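Local coordinates for conserved protein (PDB 1RFE) that is of uncertain physiological role but binds coenzyme F420 and is probably an oxidoreductase of the FMN-binding split-barrel type, at residues Tyr80-Gly85 with Asp145-Gly150. Sequence-based numbering, arbitrary orientation.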
loop_
_atom_site.group_PDB
_atom_site.type_symbol
_atom_site.label_atom_id
_atom_site.label_comp_id
_atom_site.label_asym_id
_atom_site.label_seq_id
_atom_site.Cartn_x
_atom_site.Cartn_y
_atom_site.Cartn_z
ATOM N N TYR A 80 6.969 -1.286 -21.301
ATOM C CA TYR A 80 8.245 -1.496 -20.658
ATOM C C TYR A 80 8.858 -0.174 -20.272
ATOM O O TYR A 80 9.445 -0.054 -19.202
ATOM C CB TYR A 80 9.211 -2.323 -21.519
ATOM C CG TYR A 80 10.562 -2.468 -20.863
ATOM C CD1 TYR A 80 10.787 -3.438 -19.872
ATOM C CD2 TYR A 80 11.596 -1.624 -21.198
ATOM C CE1 TYR A 80 12.038 -3.568 -19.248
ATOM C CE2 TYR A 80 12.858 -1.736 -20.587
ATOM C CZ TYR A 80 13.073 -2.709 -19.615
ATOM O OH TYR A 80 14.314 -2.784 -19.012
ATOM N N ASP A 81 8.709 0.841 -21.114
ATOM C CA ASP A 81 9.401 2.096 -20.878
ATOM C C ASP A 81 8.737 2.919 -19.769
ATOM O O ASP A 81 9.345 3.829 -19.278
ATOM C CB ASP A 81 9.545 2.947 -22.158
ATOM C CG ASP A 81 8.219 3.501 -22.670
ATOM O OD1 ASP A 81 7.323 2.732 -23.118
ATOM O OD2 ASP A 81 7.990 4.718 -22.699
ATOM N N THR A 82 7.489 2.626 -19.426
ATOM C CA THR A 82 6.761 3.347 -18.366
ATOM C C THR A 82 6.541 2.556 -17.059
ATOM O O THR A 82 5.846 3.071 -16.134
ATOM C CB THR A 82 5.369 3.835 -18.870
ATOM O OG1 THR A 82 4.602 2.748 -19.422
ATOM C CG2 THR A 82 5.490 4.874 -20.011
ATOM N N LEU A 83 7.108 1.345 -16.939
ATOM C CA LEU A 83 6.913 0.578 -15.703
ATOM C C LEU A 83 7.489 1.381 -14.561
ATOM O O LEU A 83 8.591 1.896 -14.659
ATOM C CB LEU A 83 7.579 -0.816 -15.685
ATOM C CG LEU A 83 7.361 -1.716 -16.879
ATOM C CD1 LEU A 83 8.293 -2.955 -16.844
ATOM C CD2 LEU A 83 5.872 -2.104 -17.044
ATOM N N ARG A 84 6.698 1.529 -13.506
ATOM C CA ARG A 84 7.179 2.110 -12.288
ATOM C C ARG A 84 6.499 1.496 -11.064
ATOM O O ARG A 84 5.376 0.944 -11.140
ATOM C CB ARG A 84 7.056 3.600 -12.278
ATOM C CG ARG A 84 5.808 4.216 -12.769
ATOM C CD ARG A 84 5.598 5.627 -12.121
ATOM N NE ARG A 84 4.220 6.061 -12.196
ATOM C CZ ARG A 84 3.805 7.312 -12.182
ATOM N NH1 ARG A 84 4.663 8.344 -12.129
ATOM N NH2 ARG A 84 2.493 7.537 -12.238
ATOM N N GLY A 85 7.216 1.562 -9.952
ATOM C CA GLY A 85 6.749 0.928 -8.768
ATOM C C GLY A 85 7.651 1.067 -7.565
ATOM O O GLY A 85 8.753 1.601 -7.634
ATOM N N ASP A 145 11.495 3.334 -11.875
ATOM C CA ASP A 145 10.759 4.161 -12.845
ATOM C C ASP A 145 11.490 4.082 -14.159
ATOM O O ASP A 145 12.543 4.704 -14.339
ATOM C CB ASP A 145 10.641 5.607 -12.388
ATOM C CG ASP A 145 9.702 6.419 -13.281
ATOM O OD1 ASP A 145 9.254 5.886 -14.320
ATOM O OD2 ASP A 145 9.324 7.564 -13.007
ATOM N N HIS A 146 10.914 3.321 -15.081
ATOM C CA HIS A 146 11.581 3.035 -16.333
ATOM C C HIS A 146 11.639 4.253 -17.245
ATOM O O HIS A 146 12.405 4.257 -18.191
ATOM C CB HIS A 146 10.962 1.829 -17.020
ATOM C CG HIS A 146 11.390 0.522 -16.418
ATOM N ND1 HIS A 146 11.224 -0.678 -17.061
ATOM C CD2 HIS A 146 11.937 0.231 -15.215
ATOM C CE1 HIS A 146 11.700 -1.649 -16.298
ATOM N NE2 HIS A 146 12.135 -1.122 -15.175
ATOM N N ARG A 147 10.834 5.284 -16.966
ATOM C CA ARG A 147 10.998 6.577 -17.659
ATOM C C ARG A 147 12.400 7.186 -17.531
ATOM O O ARG A 147 12.835 7.989 -18.374
ATOM C CB ARG A 147 9.990 7.608 -17.164
ATOM C CG ARG A 147 8.766 7.717 -18.029
ATOM C CD ARG A 147 7.528 7.158 -17.398
ATOM N NE ARG A 147 7.016 8.088 -16.413
ATOM C CZ ARG A 147 5.795 8.074 -15.911
ATOM N NH1 ARG A 147 4.908 7.135 -16.270
ATOM N NH2 ARG A 147 5.466 9.021 -15.013
ATOM N N LYS A 148 13.120 6.825 -16.487
ATOM C CA LYS A 148 14.455 7.396 -16.289
ATOM C C LYS A 148 15.548 6.798 -17.203
ATOM O O LYS A 148 16.687 7.225 -17.185
ATOM C CB LYS A 148 14.827 7.306 -14.818
ATOM C CG LYS A 148 13.855 8.099 -13.891
ATOM C CD LYS A 148 14.058 7.653 -12.441
ATOM C CE LYS A 148 13.391 8.588 -11.437
ATOM N NZ LYS A 148 14.243 8.602 -10.227
ATOM N N LEU A 149 15.177 5.810 -18.000
ATOM C CA LEU A 149 16.046 5.232 -19.034
ATOM C C LEU A 149 16.121 6.041 -20.319
ATOM O O LEU A 149 17.091 5.904 -21.077
ATOM C CB LEU A 149 15.553 3.838 -19.416
ATOM C CG LEU A 149 16.057 2.607 -18.648
ATOM C CD1 LEU A 149 16.920 2.960 -17.448
ATOM C CD2 LEU A 149 14.924 1.669 -18.288
ATOM N N GLY A 150 15.096 6.831 -20.590
ATOM C CA GLY A 150 15.056 7.610 -21.807
ATOM C C GLY A 150 14.842 6.748 -23.036
ATOM O O GLY A 150 15.178 7.165 -24.155
#
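His146 packs against the loop 80-83 by two hydrogen bonds and an aromatic contact, at the end of an antiparallel strand pair where the strand 84-95 begins and the strand 140-145 gives way to a 3-10 segment. The last pairing is Arg84 with Asp145, a non-hydrogen-bonded antiparallel pair; one residue on, the backbone N of His146 still reaches Leu83 O at 2.8 Å in a nearly straight bond. From there the imidazole takes over. With CG beside its own backbone N (chi1 -78°), the ring brings ND1 to Tyr80 O, 2.9 Å away and close to the ring plane, although the N-H...O angle is only 143°. The same edge of the imidazole faces the Tyr80 ring in an edge-to-face pair, planes 62° apart, with ND1 over the centre of the phenol ring. Leu83 CB lies over one imidazole face as a CH-pi contact, 4.1 Å from the ring centroid.

On the other flank Asp145 OD1 accepts from Arg147 N at 3.1 Å, forming an Asx turn that starts the 3-10 segment. The bent Arg147 chain passes CD against Thr82 CG2 and brings NH2 within 3.1 Å of Arg84 NH1, two donors of like charge. Asp76 takes a salt bridge from Arg84 NE, and Asp145 OD1 has a long, charge-only one to Arg147 NE; their negative charge probably eases this approach. Because ND1 donates to Tyr80 O, the buried imidazole carries a proton there, and bond, Tyr80 face and Leu83 together fix its rotation.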